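Local coordinates for protein probable L,D-transpeptidase 3 (Mycobacterium tuberculosis, PDB 6D4K) that is a probable L,D-transpeptidase of the cell-wall pathway that may anchor proteins to peptidoglycan and is acylated by the beta-lactam faropenem, at residues R64-K69 against D84-V89; P115-V120 against E245-A250. All blocks are in the same frame, centred on the assembly; numbering follows the deposited sequence.

Contact 1. Residues R64-K69 against D84-V89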
ATOM      1  N   ARG A  64      -8.183  25.056   0.360  1.00 20.13           N
ATOM      2  CA  ARG A  64      -7.369  26.185   0.794  1.00 21.95           C
ATOM      3  C   ARG A  64      -7.416  26.338   2.309  1.00 22.24           C
ATOM      4  O   ARG A  64      -6.397  26.643   2.943  1.00 24.30           O
ATOM      5  CB  ARG A  64      -7.815  27.463   0.078  1.00 25.10           C
ATOM      6  CG  ARG A  64      -7.552  27.440  -1.428  1.00 25.38           C
ATOM      7  CD  ARG A  64      -7.654  28.807  -2.075  1.00 26.97           C
ATOM      8  NE  ARG A  64      -8.965  29.419  -1.877  1.00 29.61           N
ATOM      9  CZ  ARG A  64     -10.011  29.253  -2.683  1.00 29.05           C
ATOM     10  NH1 ARG A  64      -9.915  28.494  -3.764  1.00 27.43           N
ATOM     11  NH2 ARG A  64     -11.163  29.856  -2.404  1.00 30.46           N
ATOM     12  N   ALA A  65      -8.581  26.066   2.912  1.00 19.83           N
ATOM     13  CA  ALA A  65      -8.701  26.191   4.357  1.00 21.12           C
ATOM     14  C   ALA A  65      -7.852  25.153   5.078  1.00 19.54           C
ATOM     15  O   ALA A  65      -7.424  25.395   6.211  1.00 24.22           O
ATOM     16  CB  ALA A  65     -10.166  26.080   4.775  1.00 24.78           C
ATOM     17  N   VAL A  66      -7.576  24.014   4.439  1.00 19.09           N
ATOM     18  CA  VAL A  66      -6.824  22.936   5.073  1.00 19.34           C
ATOM     19  C   VAL A  66      -5.459  22.783   4.406  1.00 20.29           C
ATOM     20  O   VAL A  66      -4.866  21.703   4.403  1.00 20.13           O
ATOM     21  CB  VAL A  66      -7.626  21.617   5.108  1.00 19.16           C
ATOM     22  CG1 VAL A  66      -8.959  21.837   5.826  1.00 20.25           C
ATOM     23  CG2 VAL A  66      -7.846  21.049   3.692  1.00 18.72           C
ATOM     24  N   GLU A  67      -4.954  23.877   3.845  1.00 22.15           N
ATOM     25  CA  GLU A  67      -3.643  23.932   3.211  1.00 22.16           C
ATOM     26  C   GLU A  67      -2.600  23.175   4.024  1.00 20.96           C
ATOM     27  O   GLU A  67      -2.433  23.418   5.225  1.00 23.26           O
ATOM     28  CB  GLU A  67      -3.243  25.407   3.103  1.00 27.32           C
ATOM     29  CG  GLU A  67      -1.930  25.660   2.378  1.00 36.90           C
ATOM     30  CD  GLU A  67      -1.482  27.114   2.452  1.00 47.40           C
ATOM     31  OE1 GLU A  67      -2.156  27.921   3.130  1.00 50.62           O
ATOM     32  OE2 GLU A  67      -0.454  27.447   1.827  1.00 51.87           O
ATOM     33  N   VAL A  68      -1.916  22.229   3.388  1.00 19.95           N
ATOM     34  CA  VAL A  68      -0.937  21.399   4.085  1.00 21.05           C
ATOM     35  C   VAL A  68       0.445  22.033   3.962  1.00 19.77           C
ATOM     36  O   VAL A  68       0.961  22.223   2.853  1.00 22.66           O
ATOM     37  CB  VAL A  68      -0.931  19.964   3.542  1.00 22.37           C
ATOM     38  CG1 VAL A  68       0.156  19.143   4.241  1.00 23.96           C
ATOM     39  CG2 VAL A  68      -2.321  19.340   3.703  1.00 25.73           C
ATOM     40  N   LYS A  69       1.060  22.354   5.101  1.00 20.68           N
ATOM     41  CA  LYS A  69       2.398  22.935   5.137  1.00 23.34           C
ATOM     42  C   LYS A  69       3.271  22.052   6.016  1.00 20.57           C
ATOM     43  O   LYS A  69       3.080  21.994   7.236  1.00 23.59           O
ATOM     44  CB  LYS A  69       2.366  24.379   5.638  1.00 28.12           C
ATOM     45  CG  LYS A  69       1.504  25.300   4.775  1.00 33.06           C
ATOM     46  CD  LYS A  69       1.119  26.571   5.515  1.00 38.42           C
ATOM     47  CE  LYS A  69       2.182  27.651   5.363  1.00 42.86           C
ATOM     48  NZ  LYS A  69       1.782  28.705   4.382  1.00 47.32           N
ATOM     49  N   ASP A  84     -16.745  14.159   3.424  1.00 21.97           N
ATOM     50  CA  ASP A  84     -16.151  14.728   4.625  1.00 20.67           C
ATOM     51  C   ASP A  84     -14.711  14.298   4.848  1.00 19.04           C
ATOM     52  O   ASP A  84     -14.197  14.464   5.963  1.00 20.04           O
ATOM     53  CB  ASP A  84     -16.994  14.391   5.863  1.00 20.83           C
ATOM     54  CG  ASP A  84     -17.128  12.889   6.098  1.00 24.60           C
ATOM     55  OD1 ASP A  84     -17.658  12.501   7.166  1.00 29.44           O
ATOM     56  OD2 ASP A  84     -16.717  12.093   5.227  1.00 25.69           O
ATOM     57  N   VAL A  85     -14.053  13.711   3.843  1.00 18.24           N
ATOM     58  CA  VAL A  85     -12.664  13.285   3.984  1.00 19.68           C
ATOM     59  C   VAL A  85     -11.906  13.665   2.725  1.00 18.84           C
ATOM     60  O   VAL A  85     -12.233  13.191   1.631  1.00 19.92           O
ATOM     61  CB  VAL A  85     -12.513  11.780   4.254  1.00 20.22           C
ATOM     62  CG1 VAL A  85     -11.020  11.416   4.305  1.00 22.61           C
ATOM     63  CG2 VAL A  85     -13.206  11.393   5.570  1.00 22.67           C
ATOM     64  N   VAL A  86     -10.869  14.483   2.875  1.00 17.12           N
ATOM     65  CA  VAL A  86      -9.948  14.764   1.780  1.00 16.15           C
ATOM     66  C   VAL A  86      -8.555  14.325   2.212  1.00 16.55           C
ATOM     67  O   VAL A  86      -8.137  14.570   3.347  1.00 16.71           O
ATOM     68  CB  VAL A  86      -9.977  16.238   1.289  1.00 16.73           C
ATOM     69  CG1 VAL A  86      -9.406  17.210   2.330  1.00 18.26           C
ATOM     70  CG2 VAL A  86      -9.268  16.386  -0.065  1.00 16.18           C
ATOM     71  N   GLN A  87      -7.843  13.651   1.326  1.00 18.39           N
ATOM     72  CA  GLN A  87      -6.472  13.284   1.627  1.00 17.61           C
ATOM     73  C   GLN A  87      -5.522  14.045   0.724  1.00 19.40           C
ATOM     74  O   GLN A  87      -5.842  14.338  -0.434  1.00 19.02           O
ATOM     75  CB  GLN A  87      -6.218  11.782   1.519  1.00 21.05           C
ATOM     76  CG  GLN A  87      -6.084  11.210   0.143  1.00 23.72           C
ATOM     77  CD  GLN A  87      -5.697   9.762   0.200  1.00 24.80           C
ATOM     78  OE1 GLN A  87      -5.522   9.206   1.285  1.00 28.72           O
ATOM     79  NE2 GLN A  87      -5.589   9.127  -0.958  1.00 26.44           N
ATOM     80  N   TRP A  88      -4.368  14.377   1.272  1.00 17.04           N
ATOM     81  CA  TRP A  88      -3.331  15.100   0.548  1.00 17.41           C
ATOM     82  C   TRP A  88      -2.205  14.103   0.329  1.00 16.29           C
ATOM     83  O   TRP A  88      -1.602  13.616   1.290  1.00 16.75           O
ATOM     84  CB  TRP A  88      -2.905  16.291   1.389  1.00 17.89           C
ATOM     85  CG  TRP A  88      -1.923  17.220   0.766  1.00 17.39           C
ATOM     86  CD1 TRP A  88      -2.193  18.294  -0.047  1.00 19.02           C
ATOM     87  CD2 TRP A  88      -0.507  17.216   0.962  1.00 17.76           C
ATOM     88  NE1 TRP A  88      -1.019  18.948  -0.376  1.00 19.29           N
ATOM     89  CE2 TRP A  88       0.027  18.294   0.223  1.00 19.10           C
ATOM     90  CE3 TRP A  88       0.367  16.386   1.672  1.00 18.13           C
ATOM     91  CZ2 TRP A  88       1.389  18.578   0.209  1.00 19.36           C
ATOM     92  CZ3 TRP A  88       1.721  16.663   1.640  1.00 19.59           C
ATOM     93  CH2 TRP A  88       2.220  17.753   0.909  1.00 19.64           C
ATOM     94  N   VAL A  89      -1.956  13.775  -0.931  1.00 17.72           N
ATOM     95  CA  VAL A  89      -1.001  12.743  -1.320  1.00 17.56           C
ATOM     96  C   VAL A  89       0.315  13.434  -1.648  1.00 17.40           C
ATOM     97  O   VAL A  89       0.367  14.213  -2.614  1.00 18.31           O
ATOM     98  CB  VAL A  89      -1.526  11.965  -2.537  1.00 19.24           C
ATOM     99  CG1 VAL A  89      -0.500  10.943  -3.018  1.00 20.61           C
ATOM    100  CG2 VAL A  89      -2.881  11.320  -2.200  1.00 21.34           C
TER
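Val66 and Val68 face Val86 and Trp88 across a narrowing gap between backbones, with Val66 CA 9.3 Å from Val86 CA. Further along, Val68 CA is 7.6 Å from Trp88 CA. At that spacing the segments meet through side chains alone. Residues 64-69 run off the end of helix 59-65, where Val66 is the first to leave helical angles, into strand 68-71; residues 85-89 are extended throughout. Val68 sits over one face of the Trp88 indole, its CB 3.7 Å above the ring plane and over its centre. Its two methyls divide the ring system: CG1 makes a CH-pi contact 3.8 Å from the centroid of the Trp88 six-membered ring, 11° off the normal, while Val68 CG2 sits 3.6 Å from Trp88 CG on the pyrrole side. Trp88 CG stands anti to its own backbone N (chi1 -175°), which sends the indole across to meet the valine. Val66 CG2 reaches Val86 CG1 more loosely, at 4.4 Å. The contact joins two sheets of the Ig-like domain: strand 68-71 edges one, pairing with 99-104, and strand 85-90 lies between 45-49 and 76-80 in the other. Phe78 meets Trp88 edge-to-face, and Leu102 packs on Val68.

Contact 2. Residues P115-V120 against E245-A250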
ATOM      1  N   PRO A 115      11.670   3.479   8.770  1.00 19.10           N
ATOM      2  CA  PRO A 115      12.505   3.248   7.585  1.00 18.64           C
ATOM      3  C   PRO A 115      11.676   3.346   6.311  1.00 17.71           C
ATOM      4  O   PRO A 115      10.457   3.136   6.309  1.00 18.88           O
ATOM      5  CB  PRO A 115      13.024   1.821   7.794  1.00 20.06           C
ATOM      6  CG  PRO A 115      11.965   1.168   8.639  1.00 22.38           C
ATOM      7  CD  PRO A 115      11.433   2.243   9.543  1.00 20.14           C
ATOM      8  N   ALA A 116      12.359   3.642   5.206  1.00 17.88           N
ATOM      9  CA  ALA A 116      11.709   3.633   3.897  1.00 16.75           C
ATOM     10  C   ALA A 116      11.668   2.195   3.414  1.00 17.18           C
ATOM     11  O   ALA A 116      12.669   1.652   2.961  1.00 18.52           O
ATOM     12  CB  ALA A 116      12.450   4.534   2.916  1.00 18.82           C
ATOM     13  N   VAL A 117      10.516   1.556   3.531  1.00 17.13           N
ATOM     14  CA  VAL A 117      10.376   0.168   3.108  1.00 16.04           C
ATOM     15  C   VAL A 117       9.564   0.219   1.825  1.00 18.30           C
ATOM     16  O   VAL A 117       8.351   0.470   1.854  1.00 19.82           O
ATOM     17  CB  VAL A 117       9.719  -0.709   4.180  1.00 16.92           C
ATOM     18  CG1 VAL A 117       9.587  -2.151   3.689  1.00 18.79           C
ATOM     19  CG2 VAL A 117      10.500  -0.612   5.495  1.00 18.02           C
ATOM     20  N   VAL A 118      10.247   0.040   0.698  1.00 19.23           N
ATOM     21  CA  VAL A 118       9.677   0.242  -0.626  1.00 20.58           C
ATOM     22  C   VAL A 118       9.588  -1.104  -1.320  1.00 21.15           C
ATOM     23  O   VAL A 118      10.577  -1.848  -1.364  1.00 22.55           O
ATOM     24  CB  VAL A 118      10.541   1.204  -1.463  1.00 21.74           C
ATOM     25  CG1 VAL A 118       9.938   1.408  -2.841  1.00 24.20           C
ATOM     26  CG2 VAL A 118      10.756   2.538  -0.745  1.00 21.41           C
ATOM     27  N   GLY A 119       8.423  -1.403  -1.883  1.00 20.90           N
ATOM     28  CA  GLY A 119       8.248  -2.611  -2.661  1.00 21.15           C
ATOM     29  C   GLY A 119       7.910  -2.288  -4.101  1.00 23.07           C
ATOM     30  O   GLY A 119       7.017  -1.477  -4.358  1.00 24.05           O
ATOM     31  N   VAL A 120       8.624  -2.891  -5.049  1.00 24.12           N
ATOM     32  CA  VAL A 120       8.410  -2.640  -6.474  1.00 25.71           C
ATOM     33  C   VAL A 120       8.028  -3.951  -7.142  1.00 25.52           C
ATOM     34  O   VAL A 120       8.820  -4.902  -7.155  1.00 26.25           O
ATOM     35  CB  VAL A 120       9.646  -2.018  -7.142  1.00 26.68           C
ATOM     36  CG1 VAL A 120       9.376  -1.775  -8.623  1.00 29.34           C
ATOM     37  CG2 VAL A 120      10.027  -0.721  -6.450  1.00 27.50           C
ATOM     38  N   GLU A 245       5.667 -13.076   4.715  1.00 19.59           N
ATOM     39  CA  GLU A 245       5.823 -12.847   6.147  1.00 19.65           C
ATOM     40  C   GLU A 245       6.891 -11.801   6.422  1.00 18.19           C
ATOM     41  O   GLU A 245       6.689 -10.887   7.231  1.00 19.22           O
ATOM     42  CB  GLU A 245       6.162 -14.160   6.855  1.00 21.23           C
ATOM     43  CG  GLU A 245       6.563 -13.990   8.307  1.00 25.25           C
ATOM     44  CD  GLU A 245       7.037 -15.282   8.932  1.00 32.26           C
ATOM     45  OE1 GLU A 245       6.917 -15.416  10.164  1.00 34.49           O
ATOM     46  OE2 GLU A 245       7.531 -16.162   8.193  1.00 34.81           O
ATOM     47  N   TRP A 246       8.030 -11.912   5.733  1.00 18.12           N
ATOM     48  CA  TRP A 246       9.138 -10.986   5.925  1.00 18.61           C
ATOM     49  C   TRP A 246       8.752  -9.576   5.492  1.00 17.36           C
ATOM     50  O   TRP A 246       8.977  -8.609   6.226  1.00 18.13           O
ATOM     51  CB  TRP A 246      10.350 -11.492   5.141  1.00 20.43           C
ATOM     52  CG  TRP A 246      11.590 -10.762   5.438  1.00 23.36           C
ATOM     53  CD1 TRP A 246      12.520 -11.074   6.388  1.00 25.80           C
ATOM     54  CD2 TRP A 246      12.051  -9.578   4.797  1.00 25.52           C
ATOM     55  NE1 TRP A 246      13.536 -10.162   6.367  1.00 26.66           N
ATOM     56  CE2 TRP A 246      13.271  -9.225   5.404  1.00 25.64           C
ATOM     57  CE3 TRP A 246      11.555  -8.781   3.760  1.00 25.88           C
ATOM     58  CZ2 TRP A 246      14.000  -8.103   5.015  1.00 29.41           C
ATOM     59  CZ3 TRP A 246      12.277  -7.668   3.378  1.00 28.68           C
ATOM     60  CH2 TRP A 246      13.485  -7.340   4.004  1.00 29.05           C
ATOM     61  N   TYR A 247       8.138  -9.440   4.317  1.00 17.30           N
ATOM     62  CA  TYR A 247       7.698  -8.121   3.861  1.00 16.24           C
ATOM     63  C   TYR A 247       6.648  -7.527   4.801  1.00 15.20           C
ATOM     64  O   TYR A 247       6.716  -6.351   5.166  1.00 16.38           O
ATOM     65  CB  TYR A 247       7.142  -8.223   2.441  1.00 17.32           C
ATOM     66  CG  TYR A 247       6.529  -6.935   1.973  1.00 16.69           C
ATOM     67  CD1 TYR A 247       5.177  -6.864   1.655  1.00 17.32           C
ATOM     68  CD2 TYR A 247       7.304  -5.792   1.823  1.00 17.64           C
ATOM     69  CE1 TYR A 247       4.607  -5.685   1.209  1.00 17.93           C
ATOM     70  CE2 TYR A 247       6.742  -4.605   1.384  1.00 17.61           C
ATOM     71  CZ  TYR A 247       5.393  -4.560   1.069  1.00 16.12           C
ATOM     72  OH  TYR A 247       4.827  -3.374   0.638  1.00 18.20           O
ATOM     73  N   TYR A 248       5.645  -8.327   5.171  1.00 16.09           N
ATOM     74  CA  TYR A 248       4.609  -7.891   6.105  1.00 15.50           C
ATOM     75  C   TYR A 248       5.228  -7.368   7.398  1.00 14.56           C
ATOM     76  O   TYR A 248       4.854  -6.307   7.900  1.00 15.50           O
ATOM     77  CB  TYR A 248       3.682  -9.069   6.398  1.00 16.45           C
ATOM     78  CG  TYR A 248       2.549  -8.800   7.360  1.00 16.40           C
ATOM     79  CD1 TYR A 248       2.740  -8.843   8.745  1.00 16.24           C
ATOM     80  CD2 TYR A 248       1.258  -8.577   6.886  1.00 16.47           C
ATOM     81  CE1 TYR A 248       1.687  -8.633   9.626  1.00 17.06           C
ATOM     82  CE2 TYR A 248       0.202  -8.375   7.757  1.00 17.55           C
ATOM     83  CZ  TYR A 248       0.422  -8.390   9.122  1.00 18.51           C
ATOM     84  OH  TYR A 248      -0.633  -8.189   9.986  1.00 18.48           O
ATOM     85  N   ASN A 249       6.178  -8.113   7.953  1.00 15.09           N
ATOM     86  CA  ASN A 249       6.786  -7.707   9.213  1.00 16.52           C
ATOM     87  C   ASN A 249       7.651  -6.463   9.061  1.00 16.98           C
ATOM     88  O   ASN A 249       7.840  -5.734  10.042  1.00 19.62           O
ATOM     89  CB  ASN A 249       7.601  -8.860   9.808  1.00 18.70           C
ATOM     90  CG  ASN A 249       6.730  -9.971  10.366  1.00 22.54           C
ATOM     91  OD1 ASN A 249       5.566  -9.760  10.726  1.00 24.36           O
ATOM     92  ND2 ASN A 249       7.303 -11.161  10.474  1.00 25.15           N
ATOM     93  N   ALA A 250       8.182  -6.208   7.858  1.00 15.97           N
ATOM     94  CA  ALA A 250       9.045  -5.052   7.641  1.00 15.95           C
ATOM     95  C   ALA A 250       8.269  -3.776   7.340  1.00 15.23           C
ATOM     96  O   ALA A 250       8.722  -2.688   7.713  1.00 17.99           O
ATOM     97  CB  ALA A 250      10.009  -5.346   6.498  1.00 17.98           C
TER
HETATM   98  O   HOH W   1       6.341  -1.155   0.578  1.00 19.53           O
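Val117 reaches the last turn of helix 241-250 with both of its methyls. Val117 CG2 comes within 3.5 Å of Ala250 O, and Val117 CG1 lies 4.3 Å from Ala250 CB. The same Val117 CG1 approaches the Tyr247 ring obliquely, 4.4 Å from Tyr247 CE2, so one branch of the valine touches two helix residues a turn apart. With CG1 anti to the backbone N of Val117 (chi1 180°), CG2 is set beside that N, where it meets the Ala250 carbonyl oxygen. Beyond this apolar layer a water bridges the strand backbone and the helix side chain: it donates to Val117 O at 2.9 Å and accepts from Tyr247 OH at 2.7 Å, lying in the plane of the phenol at its edge. The phenol hydroxyl is thus tied to the strand through the water. Gly119 has no side chain on the side facing the hydroxyl, and its N is 3.2 Å from the water. Further out, Phe128 meets the Tyr247 ring edge-to-face, and Val130, Val208 and Val257 also pack on it. Strand 117-122 is held between 127-132 and 256-260, with Gly119 bonded through its backbone to Pro256 and Ile258. The helix therefore lies against the sheet of the YkuD-type catalytic domain. Chemically the join is mixed: valine, alanine and the tyrosine ring supply the apolar contact, while the hydroxyl donates a hydrogen bond to the water and the water donates one to the strand carbonyl, a bridge that probably fixes the rotation about the Tyr247 CZ-OH bond.

Contact 1 and contact 2 follow one another along the chain and lie on opposite sides of its centre, 28 Å apart between centres and about 14 Å between nearest atoms, without touching. Contact 1 belongs to the Ig-like domain and lies away from the catalytic residues and the calcium ion; contact 2 belongs to the catalytic domain. There the Tyr247 side chain is about 8 Å from that of His218, the predicted proton donor/acceptor, and about 11 Å from that of Cys236, which is acylated by faropenem. Val117 of contact 2 has its side chain about 11 Å from the bound calcium ion, whose site includes Val38 and Asp252.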